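Local coordinates for carbohydrate oxidase (Microdochium nivale, PDB 3RJA), which oxidises the C1 hydroxyl of mono-, oligo- and polysaccharides to the lactone with bound FAD, reducing molecular oxygen to hydrogen peroxide, at residues Asp15-Thr19 and Ala20-Arg24; Lys415-Lys419 and Ser420-Met424; Asp436-Thr439 and Lys440-Gly444. All coordinates share one frame; numbering follows the deposited sequence.

In the fold
Contacts 2 and 3 form one neighbourhood and contact 1 stands apart. The centres of contacts 2 and 3 are 12 Å apart, and strand 422-423 packs on helix 435-443: the probable hydrogen bond from M424 N to V441 O is 2.9 Å, while the W422 indole lies against Y437 and V441. Contact 1 is centred 44 Å from contact 2 and 35 Å from contact 3. It belongs to a second, surface site for the substrate analogue; the D15 side chain lies about 13 Å from the FAD. Contact 3 lies nearer the cofactor, the side chain of Y443 about 8 Å from the FAD, and that of Y442 about 13 Å from a bound analogue.

Contact 1 of 3, residues Asp15-Thr19 and Ala20-Arg24; sequences DIPGT and ADYER. With ABL ((2R,3R,4R,5R)-4,5-dihydroxy-2-(hydroxymethyl)-6-oxopiperidin-3-yl beta-D-glucopyranoside), chain H.
D15 meets Y22 with its CB, which lies near the plane of the phenol ring at the CD2 edge. Its carboxylate serves the ligand instead, OD1 standing 2.8 Å from N5 of the lactam. Next comes I16, whose amide N donates a fairly straight hydrogen bond of 3.0 Å (163°) to the lactam oxygen O1A, and whose carbonyl opens a type II beta turn that T19 N closes. P17 takes the first corner (i+1) of this turn and rests on Y22: its CA lies 3.7 Å from the ring centroid, 16° off the normal, a CH-pi contact over the face, while CG reaches CE2. The Y22 ring arrives there because CG is anti to the backbone N (chi1 180°). A serine in place of Y22 would probably open a gap beneath the P17 ring and beside D15 CB, leaving P17 CA without the ring face it lies over. G18, at the second corner, takes the positive phi, where a CB would press on the carbonyl before it. T19, the N-cap of helix 20-25, turns OG1 to the ligand, 2.7 Å from O1A and 2.8 Å from I16 O; these two compete for its one proton, the choice unsettled, with O2A also close. Its carbonyl O receives E23 N in an almost linear 2.9 Å hydrogen bond, the first full turn of the helix. The turn and helix form much of the sugar-lactam site, which P13, I14 and Q42 complete. This unit lies against strand 39-42, with D15 and Y22 on I40, while R90 pairs with D21 and D89 with R24.

Contact 2 of 3, residues Lys415-Lys419 and Ser420-Met424; sequences KALPK and SDWGM
P418 and D421 meet across a short 3-10 turn, the proline CG 3.8 Å from the carboxylate carbon CG. The turn is closed by D421 N, which donates to P418 O at 2.9 Å (162°) from well above the carbonyl plane rather than along a lone pair. One residue on, W422 N reaches K419 O only weakly, at 3.4 Å. That same carbonyl oxygen lies over one face of the indole, off toward the rim. With CG of W422 placed between the backbone N and the carbonyl carbon (chi1 66°), the indole folds back over the turn, and CD1 touches L417 CB at 3.9 Å. A water then satisfies two groups at once: it accepts from W422 NE1 (2.8 Å), lying in the plane of the ring, and donates to L417 O (2.6 Å), tying the indole to the chain before the turn. K327 NZ gives a weak hydrogen bond to S420 O and a long, weak ion pair to D421 OD1. The turn links helix 403-414 to strand 422-423, the edge strand of the eight-stranded antiparallel sheet, which runs beside strand 318-326 and lays W422 on L324 and L326.

Contact 3 of 3, residues Asp436-Thr439 and Lys440-Gly444; sequences DYAT and KVYYG
D436 O accepts from K440 N at 3.1 Å, the first of four successive i to i+4 bonds that cross from 436-439 to 440-444 as helix 435-443 nears its C-terminal end. V441 N to Y437 O (3.0 Å) and Y442 N to A438 O (2.8 Å) follow, whereas Y443 N to T439 O is weak. G444 then leaves the helix with positive phi, its N still bonded to K440 O.

The side chains meet at spacings of three (Y437 with K440) and four residues. Y437, with CG anti to the backbone N (chi1 -176°), swings its ring out beside the following turn, and V441 CG1 comes over one face near the rim, 4.1 Å above the plane. K440 sends a chain bent at chi3 (76°) to the same ring, NZ approaching CD1 obliquely at 3.4 Å. On another side, A438 CB touches Y442 CE2 at 3.9 Å, and the tyrosine's CG lies 3.3 Å from A438 O. T439 CB meets Y443 CD2, while T439 OG1 is taken up by R435 O one turn earlier. The hydroxyl of Y442 is anchored elsewhere, by hydrogen bonds with Q467 and D430 N, and D436 forms a salt bridge with R470.

Different faces of the helix thus serve different neighbours: Y437 and V441 pack on W422 of strand 422-423, T439 and Y443 pack on L447 and L450 of helix 447-457, and Y442 packs on I426 in the loop before the helix.

Contact 1 of 3, residues Asp15-Thr19 and Ala20-Arg24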
ATOM      1  N   ASP A  15      26.348   5.495   2.880  1.00 14.70           N
ATOM      2  CA  ASP A  15      26.685   5.066   1.530  1.00 14.95           C
ATOM      3  C   ASP A  15      27.665   6.075   0.915  1.00 14.67           C
ATOM      4  O   ASP A  15      27.611   7.262   1.199  1.00 14.55           O
ATOM      5  CB  ASP A  15      25.439   4.920   0.631  1.00 13.58           C
ATOM      6  CG  ASP A  15      24.585   3.709   0.964  1.00 13.53           C
ATOM      7  OD1 ASP A  15      25.049   2.737   1.608  1.00 12.09           O
ATOM      8  OD2 ASP A  15      23.401   3.721   0.550  1.00 15.25           O
ATOM      9  N   ILE A  16      28.552   5.570   0.072  1.00 15.50           N
ATOM     10  CA  ILE A  16      29.574   6.377  -0.592  0.50 15.55           C
ATOM     11  C   ILE A  16      29.164   6.545  -2.043  1.00 14.77           C
ATOM     12  O   ILE A  16      29.090   5.554  -2.764  1.00 14.94           O
ATOM     13  CB  ILE A  16      30.965   5.672  -0.555  0.50 15.62           C
ATOM     14  CG1 ILE A  16      31.483   5.584   0.878  0.50 16.19           C
ATOM     15  CG2 ILE A  16      31.984   6.399  -1.455  0.50 15.40           C
ATOM     16  CD1 ILE A  16      31.171   6.804   1.693  0.50 16.44           C
ATOM     17  N   PRO A  17      28.888   7.798  -2.486  1.00 16.43           N
ATOM     18  CA  PRO A  17      28.545   7.925  -3.916  1.00 17.73           C
ATOM     19  C   PRO A  17      29.567   7.220  -4.800  1.00 20.50           C
ATOM     20  O   PRO A  17      30.767   7.326  -4.550  1.00 20.13           O
ATOM     21  CB  PRO A  17      28.565   9.438  -4.158  1.00 17.00           C
ATOM     22  CG  PRO A  17      28.254  10.027  -2.825  1.00 16.24           C
ATOM     23  CD  PRO A  17      28.859   9.114  -1.799  1.00 16.26           C
ATOM     24  N   GLY A  18      29.073   6.471  -5.784  1.00 22.25           N
ATOM     25  CA  GLY A  18      29.924   5.806  -6.754  1.00 23.89           C
ATOM     26  C   GLY A  18      30.094   4.317  -6.480  1.00 27.36           C
ATOM     27  O   GLY A  18      30.649   3.603  -7.314  1.00 30.18           O
ATOM     28  N   THR A  19      29.638   3.849  -5.312  1.00 22.75           N
ATOM     29  CA  THR A  19      29.785   2.438  -4.945  1.00 19.72           C
ATOM     30  C   THR A  19      28.477   1.669  -5.217  1.00 19.91           C
ATOM     31  O   THR A  19      27.391   2.279  -5.317  1.00 19.44           O
ATOM     32  CB  THR A  19      30.177   2.264  -3.468  1.00 19.24           C
ATOM     33  OG1 THR A  19      29.116   2.716  -2.620  1.00 17.05           O
ATOM     34  CG2 THR A  19      31.448   3.028  -3.127  1.00 19.62           C
ATOM     35  N   ALA A  20      28.583   0.344  -5.300  1.00 16.27           N
ATOM     36  CA  ALA A  20      27.421  -0.515  -5.517  1.00 18.11           C
ATOM     37  C   ALA A  20      26.297  -0.208  -4.528  1.00 17.07           C
ATOM     38  O   ALA A  20      25.173   0.028  -4.958  1.00 20.62           O
ATOM     39  CB  ALA A  20      27.806  -2.010  -5.451  1.00 18.59           C
ATOM     40  N   ASP A  21      26.599  -0.210  -3.227  1.00 15.04           N
ATOM     41  CA  ASP A  21      25.578   0.043  -2.217  0.50 14.84           C
ATOM     42  C   ASP A  21      24.857   1.367  -2.464  1.00 14.44           C
ATOM     43  O   ASP A  21      23.642   1.414  -2.391  1.00 13.82           O
ATOM     44  CB  ASP A  21      26.159  -0.011  -0.803  0.50 14.50           C
ATOM     45  CG  ASP A  21      26.268  -1.442  -0.276  0.50 15.11           C
ATOM     46  OD1 ASP A  21      25.346  -1.891   0.443  0.50 15.75           O
ATOM     47  OD2 ASP A  21      27.258  -2.131  -0.598  0.50 14.44           O
ATOM     48  N   TYR A  22      25.613   2.420  -2.787  1.00 13.23           N
ATOM     49  CA  TYR A  22      24.998   3.730  -3.028  1.00 13.63           C
ATOM     50  C   TYR A  22      24.064   3.668  -4.245  1.00 14.00           C
ATOM     51  O   TYR A  22      22.896   4.039  -4.140  1.00 12.21           O
ATOM     52  CB  TYR A  22      26.054   4.836  -3.198  1.00 12.79           C
ATOM     53  CG  TYR A  22      25.460   6.206  -3.458  1.00 12.89           C
ATOM     54  CD1 TYR A  22      25.150   6.620  -4.746  1.00 12.73           C
ATOM     55  CD2 TYR A  22      25.213   7.082  -2.410  1.00 12.44           C
ATOM     56  CE1 TYR A  22      24.602   7.886  -4.983  1.00 12.77           C
ATOM     57  CE2 TYR A  22      24.658   8.320  -2.628  1.00 13.14           C
ATOM     58  CZ  TYR A  22      24.352   8.721  -3.915  1.00 14.04           C
ATOM     59  OH  TYR A  22      23.818   9.986  -4.120  1.00 16.52           O
ATOM     60  N   GLU A  23      24.579   3.157  -5.376  1.00 13.56           N
ATOM     61  CA  GLU A  23      23.787   3.021  -6.593  1.00 14.54           C
ATOM     62  C   GLU A  23      22.497   2.222  -6.365  1.00 14.51           C
ATOM     63  O   GLU A  23      21.455   2.600  -6.872  1.00 13.88           O
ATOM     64  CB  GLU A  23      24.596   2.420  -7.762  1.00 15.25           C
ATOM     65  CG  GLU A  23      25.777   3.316  -8.248  1.00 19.00           C
ATOM     66  CD  GLU A  23      25.349   4.655  -8.837  0.50 18.71           C
ATOM     67  OE1 GLU A  23      24.522   4.657  -9.761  0.50 19.35           O
ATOM     68  OE2 GLU A  23      25.846   5.709  -8.378  0.50 20.44           O
ATOM     69  N   ARG A  24      22.588   1.106  -5.630  1.00 15.13           N
ATOM     70  CA  ARG A  24      21.424   0.320  -5.274  1.00 14.29           C
ATOM     71  C   ARG A  24      20.434   1.124  -4.394  1.00 13.56           C
ATOM     72  O   ARG A  24      19.247   1.173  -4.683  1.00 12.37           O
ATOM     73  CB  ARG A  24      21.842  -0.959  -4.534  1.00 16.31           C
ATOM     74  CG  ARG A  24      20.659  -1.710  -3.901  1.00 17.93           C
ATOM     75  CD  ARG A  24      21.079  -3.010  -3.183  1.00 20.05           C
ATOM     76  NE  ARG A  24      20.113  -3.324  -2.134  1.00 23.31           N
ATOM     77  CZ  ARG A  24      20.053  -4.480  -1.466  1.00 27.14           C
ATOM     78  NH1 ARG A  24      20.904  -5.459  -1.763  1.00 25.91           N
ATOM     79  NH2 ARG A  24      19.135  -4.657  -0.501  1.00 21.19           N
TER
HETATM   80  C1A ABL H 605      28.407   1.900   0.811  0.50 21.76           C
HETATM   81  O1A ABL H 605      28.024   2.653  -0.114  0.50 19.31           O
HETATM   82  C2A ABL H 605      29.717   1.116   0.718  0.50 22.23           C
HETATM   83  O2A ABL H 605      29.968   0.899  -0.668  0.50 23.90           O
HETATM   84  C3A ABL H 605      29.579  -0.260   1.390  0.50 22.79           C
HETATM   85  O3A ABL H 605      30.872  -0.891   1.382  0.50 24.11           O
HETATM   86  C4A ABL H 605      29.118  -0.100   2.812  0.50 21.59           C
HETATM   87  O1  ABL H 605      28.982  -1.387   3.443  0.50 24.03           O
HETATM   88  C5A ABL H 605      27.679   0.473   2.704  0.50 20.25           C
HETATM   89  N5  ABL H 605      27.677   1.731   1.936  0.50 20.01           N
HETATM   90  C6A ABL H 605      27.140   0.809   4.113  0.50 18.31           C
HETATM   91  O6A ABL H 605      28.183   1.282   4.946  0.50 16.40           O
HETATM   92  C1  ABL H 605      29.803  -1.778   4.571  0.50 27.42           C
HETATM   93  C2  ABL H 605      29.370  -3.181   5.037  0.50 28.90           C
HETATM   94  O2  ABL H 605      27.991  -3.180   5.420  0.50 28.96           O
HETATM   95  C3  ABL H 605      30.224  -3.639   6.211  0.50 29.69           C
HETATM   96  O3  ABL H 605      29.915  -5.000   6.449  0.50 30.26           O
HETATM   97  C4  ABL H 605      31.740  -3.425   5.908  0.50 29.86           C
HETATM   98  O4  ABL H 605      32.505  -3.648   7.084  0.50 30.60           O
HETATM   99  C5  ABL H 605      31.999  -2.005   5.395  0.50 29.63           C
HETATM  100  O5  ABL H 605      31.172  -1.818   4.237  0.50 29.53           O
HETATM  101  C6  ABL H 605      33.473  -1.682   5.113  0.50 30.59           C
HETATM  102  O6  ABL H 605      34.116  -2.547   4.214  0.50 30.97           O

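Contact 2 of 3, residues Lys415-Lys419 and Ser420-Met424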
ATOM      1  N   LYS A 415     -16.366  13.824 -10.581  1.00 21.33           N
ATOM      2  CA  LYS A 415     -17.328  14.826 -10.985  1.00 22.81           C
ATOM      3  C   LYS A 415     -18.753  14.332 -10.678  1.00 23.01           C
ATOM      4  O   LYS A 415     -19.641  15.147 -10.484  1.00 22.98           O
ATOM      5  CB  LYS A 415     -17.156  15.227 -12.459  1.00 23.15           C
ATOM      6  CG  LYS A 415     -17.687  14.216 -13.489  1.00 23.25           C
ATOM      7  CD  LYS A 415     -17.409  14.704 -14.900  1.00 24.04           C
ATOM      8  CE  LYS A 415     -18.211  13.879 -15.902  1.00 29.07           C
ATOM      9  NZ  LYS A 415     -17.777  14.061 -17.330  1.00 29.58           N
ATOM     10  N   ALA A 416     -18.950  13.009 -10.568  1.00 20.97           N
ATOM     11  CA  ALA A 416     -20.304  12.460 -10.339  1.00 21.08           C
ATOM     12  C   ALA A 416     -20.678  12.294  -8.865  1.00 21.36           C
ATOM     13  O   ALA A 416     -21.781  11.835  -8.542  1.00 21.83           O
ATOM     14  CB  ALA A 416     -20.475  11.160 -11.057  1.00 19.91           C
ATOM     15  N   LEU A 417     -19.773  12.662  -7.966  1.00 20.37           N
ATOM     16  CA  LEU A 417     -19.977  12.332  -6.542  1.00 19.41           C
ATOM     17  C   LEU A 417     -19.821  13.520  -5.611  1.00 19.12           C
ATOM     18  O   LEU A 417     -19.009  14.408  -5.875  1.00 21.11           O
ATOM     19  CB  LEU A 417     -18.989  11.227  -6.107  1.00 17.25           C
ATOM     20  CG  LEU A 417     -19.121   9.822  -6.711  1.00 17.21           C
ATOM     21  CD1 LEU A 417     -17.901   8.953  -6.287  1.00 14.60           C
ATOM     22  CD2 LEU A 417     -20.462   9.158  -6.325  1.00 15.77           C
ATOM     23  N   PRO A 418     -20.566  13.532  -4.496  1.00 19.97           N
ATOM     24  CA  PRO A 418     -20.218  14.572  -3.524  1.00 22.27           C
ATOM     25  C   PRO A 418     -18.827  14.239  -2.967  1.00 24.88           C
ATOM     26  O   PRO A 418     -18.466  13.061  -2.915  1.00 22.20           O
ATOM     27  CB  PRO A 418     -21.277  14.428  -2.432  1.00 21.07           C
ATOM     28  CG  PRO A 418     -21.809  13.058  -2.561  1.00 21.99           C
ATOM     29  CD  PRO A 418     -21.580  12.588  -3.994  1.00 19.65           C
ATOM     30  N   LYS A 419     -18.071  15.260  -2.561  1.00 26.93           N
ATOM     31  CA  LYS A 419     -16.705  15.065  -2.084  0.50 26.84           C
ATOM     32  C   LYS A 419     -16.640  14.135  -0.876  1.00 27.68           C
ATOM     33  O   LYS A 419     -15.665  13.416  -0.687  1.00 29.46           O
ATOM     34  CB  LYS A 419     -16.029  16.411  -1.800  0.50 29.24           C
ATOM     35  CG  LYS A 419     -15.792  17.258  -3.072  0.50 29.82           C
ATOM     36  CD  LYS A 419     -14.735  18.348  -2.872  0.50 31.76           C
ATOM     37  CE  LYS A 419     -15.296  19.557  -2.134  0.50 33.83           C
ATOM     38  NZ  LYS A 419     -16.322  20.278  -2.950  0.50 35.79           N
ATOM     39  N   SER A 420     -17.694  14.123  -0.073  1.00 25.47           N
ATOM     40  CA  SER A 420     -17.717  13.282   1.103  1.00 23.85           C
ATOM     41  C   SER A 420     -17.767  11.779   0.759  1.00 22.84           C
ATOM     42  O   SER A 420     -17.555  10.946   1.622  1.00 23.81           O
ATOM     43  CB  SER A 420     -18.931  13.650   1.957  1.00 22.93           C
ATOM     44  OG  SER A 420     -20.087  13.040   1.405  1.00 22.97           O
ATOM     45  N   ASP A 421     -18.094  11.435  -0.486  1.00 22.68           N
ATOM     46  CA  ASP A 421     -18.280  10.024  -0.859  1.00 21.34           C
ATOM     47  C   ASP A 421     -16.994   9.309  -1.294  1.00 18.84           C
ATOM     48  O   ASP A 421     -16.995   8.099  -1.528  1.00 18.52           O
ATOM     49  CB  ASP A 421     -19.318   9.894  -1.965  1.00 20.26           C
ATOM     50  CG  ASP A 421     -20.718   9.624  -1.432  0.50 19.77           C
ATOM     51  OD1 ASP A 421     -20.964   9.832  -0.223  0.50 18.50           O
ATOM     52  OD2 ASP A 421     -21.576   9.192  -2.231  0.50 19.48           O
ATOM     53  N   TRP A 422     -15.909  10.055  -1.423  1.00 16.45           N
ATOM     54  CA  TRP A 422     -14.714   9.468  -2.013  1.00 15.38           C
ATOM     55  C   TRP A 422     -13.458   9.992  -1.352  1.00 15.63           C
ATOM     56  O   TRP A 422     -13.438  11.122  -0.843  1.00 14.06           O
ATOM     57  CB  TRP A 422     -14.680   9.659  -3.531  1.00 15.01           C
ATOM     58  CG  TRP A 422     -14.534  11.088  -4.015  1.00 16.53           C
ATOM     59  CD1 TRP A 422     -15.558  11.964  -4.355  1.00 16.35           C
ATOM     60  CD2 TRP A 422     -13.303  11.807  -4.235  1.00 15.32           C
ATOM     61  NE1 TRP A 422     -15.023  13.163  -4.771  1.00 16.61           N
ATOM     62  CE2 TRP A 422     -13.650  13.099  -4.700  1.00 16.12           C
ATOM     63  CE3 TRP A 422     -11.942  11.485  -4.077  1.00 15.69           C
ATOM     64  CZ2 TRP A 422     -12.685  14.075  -5.003  1.00 15.27           C
ATOM     65  CZ3 TRP A 422     -10.977  12.448  -4.380  1.00 15.78           C
ATOM     66  CH2 TRP A 422     -11.358  13.741  -4.831  1.00 16.38           C
ATOM     67  N   GLY A 423     -12.419   9.149  -1.367  1.00 14.97           N
ATOM     68  CA  GLY A 423     -11.097   9.556  -0.928  1.00 14.26           C
ATOM     69  C   GLY A 423     -10.047   9.007  -1.860  1.00 13.34           C
ATOM     70  O   GLY A 423     -10.369   8.481  -2.908  1.00 11.76           O
ATOM     71  N   MET A 424      -8.788   9.132  -1.455  1.00 12.63           N
ATOM     72  CA  MET A 424      -7.665   8.560  -2.191  1.00 12.39           C
ATOM     73  C   MET A 424      -6.760   7.843  -1.206  1.00 11.28           C
ATOM     74  O   MET A 424      -6.700   8.203  -0.048  1.00 11.47           O
ATOM     75  CB  MET A 424      -6.895   9.663  -2.954  1.00 12.27           C
ATOM     76  CG  MET A 424      -7.718  10.225  -4.115  1.00 12.44           C
ATOM     77  SD  MET A 424      -6.851  11.430  -5.112  1.00 12.49           S
ATOM     78  CE  MET A 424      -7.813  11.334  -6.611  1.00 13.73           C
TER
HETATM   79  O   HOH W   1     -16.509  15.168  -6.059  1.00 23.45           O

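Contact 3 of 3, residues Asp436-Thr439 and Lys440-Gly444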
ATOM      1  N   ASP A 436      -2.258  20.459   1.093  1.00 17.95           N
ATOM      2  CA  ASP A 436      -3.583  20.535   1.709  1.00 18.94           C
ATOM      3  C   ASP A 436      -4.605  19.632   1.033  1.00 16.85           C
ATOM      4  O   ASP A 436      -5.378  18.950   1.707  1.00 18.83           O
ATOM      5  CB  ASP A 436      -4.110  21.980   1.727  1.00 20.46           C
ATOM      6  CG  ASP A 436      -3.213  22.921   2.500  1.00 22.64           C
ATOM      7  OD1 ASP A 436      -2.678  22.555   3.568  1.00 23.18           O
ATOM      8  OD2 ASP A 436      -3.023  24.043   2.009  1.00 30.71           O
ATOM      9  N   TYR A 437      -4.642  19.656  -0.291  1.00 17.46           N
ATOM     10  CA  TYR A 437      -5.608  18.859  -1.023  1.00 16.57           C
ATOM     11  C   TYR A 437      -5.313  17.369  -0.822  1.00 15.43           C
ATOM     12  O   TYR A 437      -6.216  16.589  -0.536  1.00 15.78           O
ATOM     13  CB  TYR A 437      -5.602  19.229  -2.511  1.00 17.89           C
ATOM     14  CG  TYR A 437      -6.656  18.510  -3.320  1.00 19.98           C
ATOM     15  CD1 TYR A 437      -7.973  18.978  -3.375  1.00 21.39           C
ATOM     16  CD2 TYR A 437      -6.344  17.359  -4.045  1.00 23.54           C
ATOM     17  CE1 TYR A 437      -8.944  18.311  -4.135  1.00 21.99           C
ATOM     18  CE2 TYR A 437      -7.322  16.685  -4.817  1.00 23.40           C
ATOM     19  CZ  TYR A 437      -8.611  17.168  -4.853  1.00 21.99           C
ATOM     20  OH  TYR A 437      -9.567  16.489  -5.604  1.00 22.68           O
ATOM     21  N   ALA A 438      -4.045  16.987  -0.974  1.00 14.61           N
ATOM     22  CA  ALA A 438      -3.646  15.572  -0.870  1.00 13.50           C
ATOM     23  C   ALA A 438      -4.044  15.021   0.489  1.00 13.05           C
ATOM     24  O   ALA A 438      -4.657  13.964   0.575  1.00 13.40           O
ATOM     25  CB  ALA A 438      -2.149  15.423  -1.076  1.00 11.68           C
ATOM     26  N   THR A 439      -3.729  15.756   1.558  1.00 13.06           N
ATOM     27  CA  THR A 439      -3.994  15.223   2.887  1.00 12.93           C
ATOM     28  C   THR A 439      -5.484  15.209   3.130  1.00 13.45           C
ATOM     29  O   THR A 439      -5.985  14.361   3.856  1.00 12.96           O
ATOM     30  CB  THR A 439      -3.192  15.945   3.997  1.00 13.98           C
ATOM     31  OG1 THR A 439      -3.472  17.361   3.968  1.00 14.77           O
ATOM     32  CG2 THR A 439      -1.668  15.699   3.806  1.00 12.29           C
ATOM     33  N   LYS A 440      -6.213  16.118   2.477  1.00 15.21           N
ATOM     34  CA  LYS A 440      -7.667  16.107   2.612  1.00 15.66           C
ATOM     35  C   LYS A 440      -8.260  14.822   2.019  1.00 14.45           C
ATOM     36  O   LYS A 440      -9.127  14.232   2.618  1.00 13.49           O
ATOM     37  CB  LYS A 440      -8.305  17.343   1.961  1.00 18.77           C
ATOM     38  CG  LYS A 440      -9.738  17.653   2.453  1.00 25.39           C
ATOM     39  CD  LYS A 440     -10.458  18.645   1.509  1.00 30.84           C
ATOM     40  CE  LYS A 440     -10.915  17.930   0.226  1.00 37.35           C
ATOM     41  NZ  LYS A 440     -10.472  18.613  -1.031  1.00 38.86           N
ATOM     42  N   VAL A 441      -7.801  14.393   0.843  1.00 14.36           N
ATOM     43  CA  VAL A 441      -8.395  13.197   0.235  1.00 13.18           C
ATOM     44  C   VAL A 441      -7.800  11.907   0.794  1.00 13.23           C
ATOM     45  O   VAL A 441      -8.494  10.878   0.827  1.00 12.99           O
ATOM     46  CB  VAL A 441      -8.359  13.219  -1.332  1.00 13.70           C
ATOM     47  CG1 VAL A 441      -9.194  14.373  -1.869  1.00 12.92           C
ATOM     48  CG2 VAL A 441      -6.896  13.292  -1.883  1.00 11.88           C
ATOM     49  N   TYR A 442      -6.531  11.946   1.240  1.00 12.93           N
ATOM     50  CA  TYR A 442      -5.895  10.736   1.783  1.00 12.28           C
ATOM     51  C   TYR A 442      -6.424  10.354   3.173  1.00 13.21           C
ATOM     52  O   TYR A 442      -6.379   9.171   3.556  1.00 12.68           O
ATOM     53  CB  TYR A 442      -4.360  10.877   1.892  1.00 11.99           C
ATOM     54  CG  TYR A 442      -3.522  10.869   0.603  1.00 12.04           C
ATOM     55  CD1 TYR A 442      -3.896  10.172  -0.543  1.00 10.87           C
ATOM     56  CD2 TYR A 442      -2.302  11.546   0.586  1.00 12.80           C
ATOM     57  CE1 TYR A 442      -3.064  10.187  -1.705  1.00 11.78           C
ATOM     58  CE2 TYR A 442      -1.508  11.599  -0.530  1.00 12.26           C
ATOM     59  CZ  TYR A 442      -1.868  10.914  -1.664  1.00 12.43           C
ATOM     60  OH  TYR A 442      -0.981  10.978  -2.698  1.00 12.03           O
ATOM     61  N   TYR A 443      -6.887  11.348   3.947  1.00 12.94           N
ATOM     62  CA  TYR A 443      -7.201  11.103   5.346  1.00 12.48           C
ATOM     63  C   TYR A 443      -8.645  11.404   5.800  1.00 13.12           C
ATOM     64  O   TYR A 443      -8.964  11.131   6.927  1.00 12.24           O
ATOM     65  CB  TYR A 443      -6.184  11.795   6.255  1.00 11.69           C
ATOM     66  CG  TYR A 443      -4.767  11.299   6.053  1.00 10.97           C
ATOM     67  CD1 TYR A 443      -4.434   9.949   6.279  1.00 10.78           C
ATOM     68  CD2 TYR A 443      -3.764  12.165   5.594  1.00 10.21           C
ATOM     69  CE1 TYR A 443      -3.111   9.481   6.062  1.00 10.36           C
ATOM     70  CE2 TYR A 443      -2.464  11.700   5.373  1.00 10.21           C
ATOM     71  CZ  TYR A 443      -2.151  10.369   5.614  1.00  9.86           C
ATOM     72  OH  TYR A 443      -0.865   9.940   5.421  1.00 10.28           O
ATOM     73  N   GLY A 444      -9.488  11.955   4.922  1.00 14.31           N
ATOM     74  CA  GLY A 444     -10.944  12.012   5.156  1.00 14.92           C
ATOM     75  C   GLY A 444     -11.313  12.568   6.521  1.00 16.00           C
ATOM     76  O   GLY A 444     -10.800  13.629   6.926  1.00 17.20           O
TER